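PDB 6CPU: phosphodiesterase from Candida albicans, which belongs to the HD-type phosphodiesterase family, a largely helical fold that carries a zinc ion and a magnesium ion in this model. Local coordinates for residues V4-D9 against D17-F22; L10-V15 against G111-E116; V44-I49 against L98-I103. All coordinates share one frame; numbering follows the deposited sequence.

Contact 1 (V4-D9 against D17-F22)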
# COMPACT_ATOMS: atom_id res chain seq x y z
N VAL A 4 3.04 0.77 26.93
CA VAL A 4 2.22 -0.22 27.60
C VAL A 4 0.76 0.19 27.49
O VAL A 4 0.40 1.34 27.78
CB VAL A 4 2.62 -0.40 29.08
CG1 VAL A 4 1.71 -1.43 29.75
CG2 VAL A 4 4.08 -0.82 29.21
N LEU A 5 -0.07 -0.74 27.03
CA LEU A 5 -1.49 -0.54 26.83
C LEU A 5 -2.16 -1.53 27.76
O LEU A 5 -1.95 -2.73 27.62
CB LEU A 5 -1.88 -0.82 25.39
CG LEU A 5 -1.03 -0.12 24.32
CD1 LEU A 5 -1.58 -0.44 22.95
CD2 LEU A 5 -1.00 1.39 24.51
N SER A 6 -2.94 -1.04 28.72
CA SER A 6 -3.50 -1.91 29.75
C SER A 6 -5.01 -1.85 29.88
O SER A 6 -5.63 -0.79 29.80
CB SER A 6 -2.88 -1.58 31.11
OG SER A 6 -3.41 -2.45 32.10
N LEU A 7 -5.60 -3.02 30.10
CA LEU A 7 -7.01 -3.16 30.38
C LEU A 7 -7.24 -3.38 31.87
O LEU A 7 -8.38 -3.53 32.30
CB LEU A 7 -7.60 -4.31 29.58
CG LEU A 7 -7.79 -4.05 28.08
CD1 LEU A 7 -8.18 -5.33 27.35
CD2 LEU A 7 -8.85 -2.98 27.87
N VAL A 8 -6.16 -3.38 32.65
CA VAL A 8 -6.20 -3.73 34.07
C VAL A 8 -5.28 -2.82 34.89
O VAL A 8 -4.60 -1.96 34.34
CB VAL A 8 -5.79 -5.21 34.28
CG1 VAL A 8 -6.77 -6.15 33.62
CG2 VAL A 8 -4.38 -5.46 33.76
N ASP A 9 -5.26 -3.03 36.21
CA ASP A 9 -4.52 -2.15 37.14
C ASP A 9 -3.00 -2.34 37.15
O ASP A 9 -2.27 -1.41 37.50
CB ASP A 9 -5.04 -2.34 38.56
CG ASP A 9 -6.53 -2.11 38.67
OD1 ASP A 9 -6.99 -1.00 38.32
OD2 ASP A 9 -7.24 -3.04 39.10
N ASP A 17 7.90 3.05 29.25
CA ASP A 17 8.15 4.45 28.91
C ASP A 17 6.85 5.25 29.07
O ASP A 17 6.84 6.33 29.66
CB ASP A 17 8.65 4.59 27.46
CG ASP A 17 8.89 6.05 27.04
OD1 ASP A 17 9.27 6.88 27.89
OD2 ASP A 17 8.70 6.37 25.84
N LYS A 18 5.76 4.73 28.51
CA LYS A 18 4.46 5.38 28.58
C LYS A 18 3.39 4.31 28.74
O LYS A 18 3.46 3.24 28.12
CB LYS A 18 4.24 6.20 27.33
CG LYS A 18 3.08 7.18 27.40
CD LYS A 18 3.12 8.09 26.18
CE LYS A 18 2.05 9.16 26.25
NZ LYS A 18 2.15 10.07 25.08
N TYR A 19 2.40 4.61 29.59
CA TYR A 19 1.38 3.66 29.99
C TYR A 19 0.02 4.27 29.63
O TYR A 19 -0.24 5.42 29.98
CB TYR A 19 1.49 3.41 31.50
CG TYR A 19 0.59 2.34 32.09
CD1 TYR A 19 1.09 1.09 32.43
CD2 TYR A 19 -0.75 2.60 32.35
CE1 TYR A 19 0.27 0.12 32.99
CE2 TYR A 19 -1.57 1.63 32.90
CZ TYR A 19 -1.06 0.40 33.22
OH TYR A 19 -1.89 -0.54 33.76
N TYR A 20 -0.81 3.51 28.93
CA TYR A 20 -2.18 3.91 28.57
C TYR A 20 -3.12 2.92 29.21
O TYR A 20 -2.97 1.72 29.02
CB TYR A 20 -2.43 3.89 27.05
CG TYR A 20 -1.68 4.92 26.24
CD1 TYR A 20 -2.36 5.98 25.64
CD2 TYR A 20 -0.31 4.81 26.03
CE1 TYR A 20 -1.69 6.92 24.87
CE2 TYR A 20 0.36 5.73 25.25
CZ TYR A 20 -0.33 6.79 24.68
OH TYR A 20 0.36 7.71 23.92
N LYS A 21 -4.06 3.42 30.00
CA LYS A 21 -5.06 2.57 30.60
C LYS A 21 -6.34 2.76 29.81
O LYS A 21 -6.82 3.88 29.68
CB LYS A 21 -5.27 2.93 32.09
CG LYS A 21 -6.43 2.22 32.77
CD LYS A 21 -6.15 0.74 32.97
CE LYS A 21 -7.44 -0.02 33.21
NZ LYS A 21 -8.17 0.54 34.38
N PHE A 22 -6.87 1.68 29.27
CA PHE A 22 -8.08 1.75 28.47
C PHE A 22 -9.24 1.16 29.26
O PHE A 22 -9.08 0.14 29.94
CB PHE A 22 -7.89 1.03 27.13
CG PHE A 22 -6.93 1.73 26.23
CD1 PHE A 22 -7.34 2.84 25.51
CD2 PHE A 22 -5.60 1.34 26.17
CE1 PHE A 22 -6.45 3.53 24.71
CE2 PHE A 22 -4.71 2.02 25.37
CZ PHE A 22 -5.13 3.11 24.64

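Contact 2 (L10-V15 against G111-E116)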
# COMPACT_ATOMS: atom_id res chain seq x y z
N LEU A 10 -2.53 -3.54 36.81
CA LEU A 10 -1.11 -3.88 36.93
C LEU A 10 -0.19 -2.89 36.21
O LEU A 10 -0.48 -2.44 35.10
CB LEU A 10 -0.88 -5.30 36.39
CG LEU A 10 0.57 -5.80 36.29
CD1 LEU A 10 1.25 -5.84 37.65
CD2 LEU A 10 0.58 -7.18 35.63
N GLU A 11 0.90 -2.53 36.88
CA GLU A 11 1.95 -1.72 36.29
C GLU A 11 3.25 -2.53 36.23
O GLU A 11 3.50 -3.36 37.10
CB GLU A 11 2.15 -0.44 37.10
CG GLU A 11 1.02 0.56 36.93
CD GLU A 11 1.20 1.82 37.74
OE1 GLU A 11 2.34 2.34 37.82
OE2 GLU A 11 0.19 2.31 38.30
N ILE A 12 4.04 -2.28 35.19
CA ILE A 12 5.30 -2.98 34.96
C ILE A 12 6.38 -1.93 34.69
O ILE A 12 6.93 -1.86 33.59
CB ILE A 12 5.21 -3.99 33.78
CG1 ILE A 12 4.62 -3.34 32.52
CG2 ILE A 12 4.36 -5.19 34.16
CD1 ILE A 12 4.63 -4.26 31.31
N PRO A 13 6.69 -1.10 35.71
CA PRO A 13 7.49 0.11 35.49
C PRO A 13 8.90 -0.14 34.96
O PRO A 13 9.47 0.75 34.32
CB PRO A 13 7.55 0.77 36.88
CG PRO A 13 7.26 -0.34 37.84
CD PRO A 13 6.32 -1.27 37.13
N GLN A 14 9.47 -1.31 35.26
CA GLN A 14 10.82 -1.66 34.80
C GLN A 14 10.99 -1.58 33.28
O GLN A 14 12.09 -1.31 32.80
CB GLN A 14 11.21 -3.07 35.28
CG GLN A 14 10.21 -4.17 34.93
CD GLN A 14 10.85 -5.54 34.73
OE1 GLN A 14 12.07 -5.71 34.89
NE2 GLN A 14 10.03 -6.53 34.38
N VAL A 15 9.90 -1.81 32.54
CA VAL A 15 9.93 -1.78 31.07
C VAL A 15 9.12 -0.65 30.43
O VAL A 15 9.11 -0.52 29.21
CB VAL A 15 9.46 -3.13 30.47
CG1 VAL A 15 10.38 -4.26 30.92
CG2 VAL A 15 8.02 -3.45 30.85
N GLY A 111 12.49 -11.32 34.35
CA GLY A 111 13.75 -11.42 33.63
C GLY A 111 13.55 -11.69 32.15
O GLY A 111 14.25 -11.10 31.32
N LYS A 112 12.61 -12.57 31.83
CA LYS A 112 12.28 -12.88 30.44
C LYS A 112 11.64 -11.66 29.77
O LYS A 112 12.02 -11.29 28.66
CB LYS A 112 11.33 -14.08 30.35
CG LYS A 112 11.23 -14.70 28.96
CD LYS A 112 9.90 -15.39 28.72
CE LYS A 112 9.78 -16.68 29.52
NZ LYS A 112 8.39 -17.20 29.54
N LEU A 113 10.67 -11.04 30.45
CA LEU A 113 9.96 -9.88 29.91
C LEU A 113 10.90 -8.72 29.61
O LEU A 113 10.87 -8.16 28.52
CB LEU A 113 8.88 -9.41 30.89
CG LEU A 113 8.06 -8.17 30.49
CD1 LEU A 113 7.13 -8.49 29.33
CD2 LEU A 113 7.28 -7.62 31.67
N TYR A 114 11.74 -8.36 30.57
CA TYR A 114 12.68 -7.26 30.40
C TYR A 114 13.67 -7.53 29.25
O TYR A 114 13.93 -6.65 28.43
CB TYR A 114 13.44 -6.99 31.70
CG TYR A 114 14.36 -5.79 31.64
CD1 TYR A 114 13.94 -4.55 32.10
CD2 TYR A 114 15.63 -5.89 31.09
CE1 TYR A 114 14.76 -3.44 32.03
CE2 TYR A 114 16.47 -4.79 31.02
CZ TYR A 114 16.03 -3.57 31.49
OH TYR A 114 16.84 -2.47 31.42
N GLN A 115 14.20 -8.75 29.21
CA GLN A 115 15.17 -9.16 28.18
C GLN A 115 14.53 -9.13 26.78
O GLN A 115 15.12 -8.61 25.83
CB GLN A 115 15.68 -10.57 28.49
CG GLN A 115 16.84 -11.04 27.61
CD GLN A 115 16.39 -11.63 26.28
OE1 GLN A 115 15.34 -12.27 26.19
NE2 GLN A 115 17.20 -11.43 25.25
N GLU A 116 13.33 -9.69 26.69
CA GLU A 116 12.57 -9.70 25.45
C GLU A 116 12.29 -8.27 24.95
O GLU A 116 12.54 -7.96 23.78
CB GLU A 116 11.25 -10.45 25.69
CG GLU A 116 10.72 -11.20 24.49
CD GLU A 116 9.59 -12.16 24.83
OE1 GLU A 116 9.59 -12.73 25.94
OE2 GLU A 116 8.71 -12.36 23.96

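Contact 3 (V44-I49 against L98-I103)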
# COMPACT_ATOMS: atom_id res chain seq x y z
N VAL A 44 9.02 1.21 18.84
CA VAL A 44 9.14 0.77 20.23
C VAL A 44 8.28 -0.47 20.42
O VAL A 44 7.23 -0.60 19.76
CB VAL A 44 8.71 1.86 21.25
CG1 VAL A 44 9.70 3.03 21.24
CG2 VAL A 44 7.30 2.35 20.98
N PRO A 45 8.69 -1.39 21.30
CA PRO A 45 7.82 -2.52 21.55
C PRO A 45 6.56 -2.07 22.27
O PRO A 45 6.62 -1.12 23.07
CB PRO A 45 8.64 -3.43 22.46
CG PRO A 45 10.03 -2.94 22.38
CD PRO A 45 9.98 -1.50 21.99
N ILE A 46 5.45 -2.72 21.96
CA ILE A 46 4.18 -2.45 22.61
C ILE A 46 3.81 -3.66 23.46
O ILE A 46 3.81 -4.80 22.97
CB ILE A 46 3.07 -2.14 21.59
CG1 ILE A 46 3.38 -0.82 20.87
CG2 ILE A 46 1.70 -2.09 22.28
CD1 ILE A 46 2.47 -0.54 19.70
N VAL A 47 3.49 -3.41 24.72
CA VAL A 47 3.03 -4.47 25.64
C VAL A 47 1.56 -4.25 25.92
O VAL A 47 1.16 -3.15 26.32
CB VAL A 47 3.81 -4.47 26.98
CG1 VAL A 47 3.25 -5.53 27.92
CG2 VAL A 47 5.30 -4.68 26.74
N ILE A 48 0.74 -5.27 25.68
CA ILE A 48 -0.69 -5.21 26.02
C ILE A 48 -0.96 -6.12 27.22
O ILE A 48 -0.65 -7.30 27.19
CB ILE A 48 -1.60 -5.58 24.84
CG1 ILE A 48 -1.30 -4.66 23.64
CG2 ILE A 48 -3.07 -5.44 25.22
CD1 ILE A 48 -2.12 -4.97 22.41
N ILE A 49 -1.56 -5.54 28.27
CA ILE A 49 -1.88 -6.28 29.50
C ILE A 49 -3.37 -6.55 29.53
O ILE A 49 -4.18 -5.62 29.61
CB ILE A 49 -1.45 -5.50 30.77
CG1 ILE A 49 -0.01 -4.99 30.61
CG2 ILE A 49 -1.54 -6.40 32.00
CD1 ILE A 49 0.48 -4.14 31.77
N LEU A 98 2.59 -4.15 14.48
CA LEU A 98 2.93 -3.26 15.59
C LEU A 98 3.87 -3.77 16.70
O LEU A 98 3.97 -3.12 17.74
CB LEU A 98 1.62 -2.75 16.24
CG LEU A 98 0.74 -1.87 15.35
CD1 LEU A 98 -0.51 -1.45 16.11
CD2 LEU A 98 1.51 -0.65 14.87
N ASN A 99 4.52 -4.90 16.50
CA ASN A 99 5.54 -5.41 17.46
C ASN A 99 5.00 -5.54 18.88
O ASN A 99 5.54 -4.95 19.81
CB ASN A 99 6.77 -4.50 17.47
CG ASN A 99 7.22 -4.16 16.08
OD1 ASN A 99 7.64 -5.05 15.32
ND2 ASN A 99 7.12 -2.88 15.71
N ILE A 100 3.91 -6.30 19.01
CA ILE A 100 3.18 -6.39 20.28
C ILE A 100 3.55 -7.66 21.05
O ILE A 100 3.62 -8.75 20.46
CB ILE A 100 1.66 -6.37 20.03
CG1 ILE A 100 1.21 -4.98 19.56
CG2 ILE A 100 0.90 -6.78 21.29
CD1 ILE A 100 -0.15 -4.94 18.91
N LEU A 101 3.79 -7.51 22.35
CA LEU A 101 3.83 -8.61 23.31
C LEU A 101 2.58 -8.55 24.19
O LEU A 101 2.30 -7.51 24.79
CB LEU A 101 5.04 -8.49 24.21
CG LEU A 101 5.23 -9.62 25.23
CD1 LEU A 101 5.31 -10.97 24.52
CD2 LEU A 101 6.47 -9.37 26.05
N MET A 102 1.83 -9.65 24.26
CA MET A 102 0.62 -9.72 25.08
C MET A 102 0.92 -10.49 26.36
O MET A 102 1.50 -11.58 26.31
CB MET A 102 -0.50 -10.43 24.32
CG MET A 102 -1.04 -9.64 23.15
SD MET A 102 -2.37 -10.47 22.27
CE MET A 102 -1.48 -11.65 21.28
N ILE A 103 0.52 -9.93 27.50
CA ILE A 103 0.61 -10.64 28.78
C ILE A 103 -0.74 -10.63 29.49
O ILE A 103 -1.58 -9.78 29.23
CB ILE A 103 1.70 -10.04 29.71
CG1 ILE A 103 1.29 -8.67 30.25
CG2 ILE A 103 3.04 -9.94 28.99
CD1 ILE A 103 2.39 -7.98 31.03
O HOH W 1 5.69 -1.19 17.63

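Contact 1 (V4-D9 against D17-F22)
Val4, Leu5 and Ser6 pair with Tyr19, Tyr20 and Lys21 as two parallel strands, their axes 4.7 Å apart and 18° from parallel. Four backbone hydrogen bonds zip them together. Val4 N gives to Lys18 O and Ser6 N to Tyr20 O, while Tyr20 N and Phe22 N give to Val4 O and Ser6 O. The shortest, Tyr20 N to Val4 O, is 2.7 Å.

Apolar contacts flank this ladder. On the face of Leu5 and Tyr20, the Leu5 CD2 methyl lies 3.8 Å from Tyr20 CD2 and also meets the edge of the Phe22 ring, in its plane, at CE2 (3.9 Å). On the face of Val4 and Ser6, Tyr19 has CG anti to its backbone N (chi1 -174°), which lays the ring along the neighbouring strand: Val4 CG1 is 3.7 Å from Tyr19 CD1, and Ser6 CB is 3.4 Å from Tyr19 CZ.

The polar groups gather where the first strand ends. Ser6 OG donates to Val8 O at 2.6 Å, fixing the chain where it leaves the strand, and the Tyr19 hydroxyl reaches past Val8 to donate to Leu10 O. Lys21, bent at its second and fourth torsions, draws its CD to 3.4 Å from Val8 O; its ammonium and the Asp9 carboxylate approach, but too distantly for a salt bridge.

Strand 16-21 forms an outermost strand of the sheet, and strand 2-6 is bonded on its other flank to strand 46-49. Helix 25-34 covers the Leu5 side, where His31 meets the Tyr20 and Phe22 rings and Leu28 touches Leu7.

Contact 2 (L10-V15 against G111-E116)
A loop packs on a helix here: Ile12, Gln14 and Val15, from the connection between strands 2-6 and 16-21, lean on Leu113 and Tyr114 near the start of helix 110-124. The place is the periphery of the small parallel sheet, on the face that this helix covers.

Leu113 meets the loop with a single methyl. Its CD2 lies 4.3 Å from Ile12 CD1 and is about equally far from Val15 CG2, while Gln14 NE2 comes to 4.0 Å from it. Tyr114 takes the other half of the contact. Val15 and Tyr114 point opposite ways and pass alongside each other, Val15 CG1 3.8 Å from Tyr114 CD1, and the backbone oxygen of Gln14 sits at the ring's edge, near its plane, 3.5 Å from Tyr114 CE1.

Gln14 spans both helix residues. Its CG sits between the backbone N and the carbonyl carbon (chi1 54°), and the chain then runs out extended, so that OE1 falls 3.6 Å from Tyr114 CD1, at the corner where the ring joins CB, the amide and ring planes 30° apart. Within the loop, Val15 N donates to Ile12 O, an oxygen also bonded by Thr16 OG1, which ties the two apolar loop residues together.

No hydrogen bond joins loop to helix. The interface rests on methyl and ring contacts, with the Gln14 amide meeting carbon atoms, and its fit therefore depends on shape more than on directional bonding.

Contact 3 (V44-I49 against L98-I103)
Ile48 has CG1 anti to its carbonyl carbon (chi1 -57°), and an extended second torsion then carries CD1 to 3.7 Å from Ile100 CG2. Ile103 turns differently: its CG1 stands between the backbone N and the carbonyl carbon (chi1 71°), bringing CD1 beside Ile49 CG1 at 3.9 Å and within 4.1 Å of Val47 CG1. These contacts lie on the two faces of a parallel sheet pair, strands 46-49 and 100-103, joined by helix 84-94 in a beta-alpha-beta crossover.

The backbones bond in the parallel pattern. Ile46 and Ile48 each donate to the second strand, at Asn99 O and Leu101 O, and each accepts in turn, from Leu101 N and Ile103 N. The bond from Ile46 N to Asn99 O is the longest of the four at 3.1 Å.

Helix 84-94 lies over Ile48, Ile100 and Met102 through Ile91, while helix 110-124 packs on Val47 and Leu101 from the other face; the pair is thus layered between helices. Where the strands begin, one water bridges the two chain segments: it donates to Val44 O (2.7 Å) and Leu98 O (2.6 Å) and accepts from Asn99 ND2 (2.9 Å).

Overall arrangement
The three contacts build one small alpha/beta unit at the N-terminal end of an otherwise mostly helical chain. Their centres lie 11 to 13 Å apart. Contacts 1 and 3 are the outer pairings of a parallel four-stranded sheet ordered 16-21, 2-6, 46-49, 100-103; backbone bonds between Leu5 and both Val47 and Ile49 join them across the middle. Along the chain, contact 1 closes before contact 3 opens, and contact 3 is nested within the long span closed by contact 2. Contact 2 sets the loop after strand 2-6 against helix 110-124, so the loop between the first two strands rests on the helix that follows the last one.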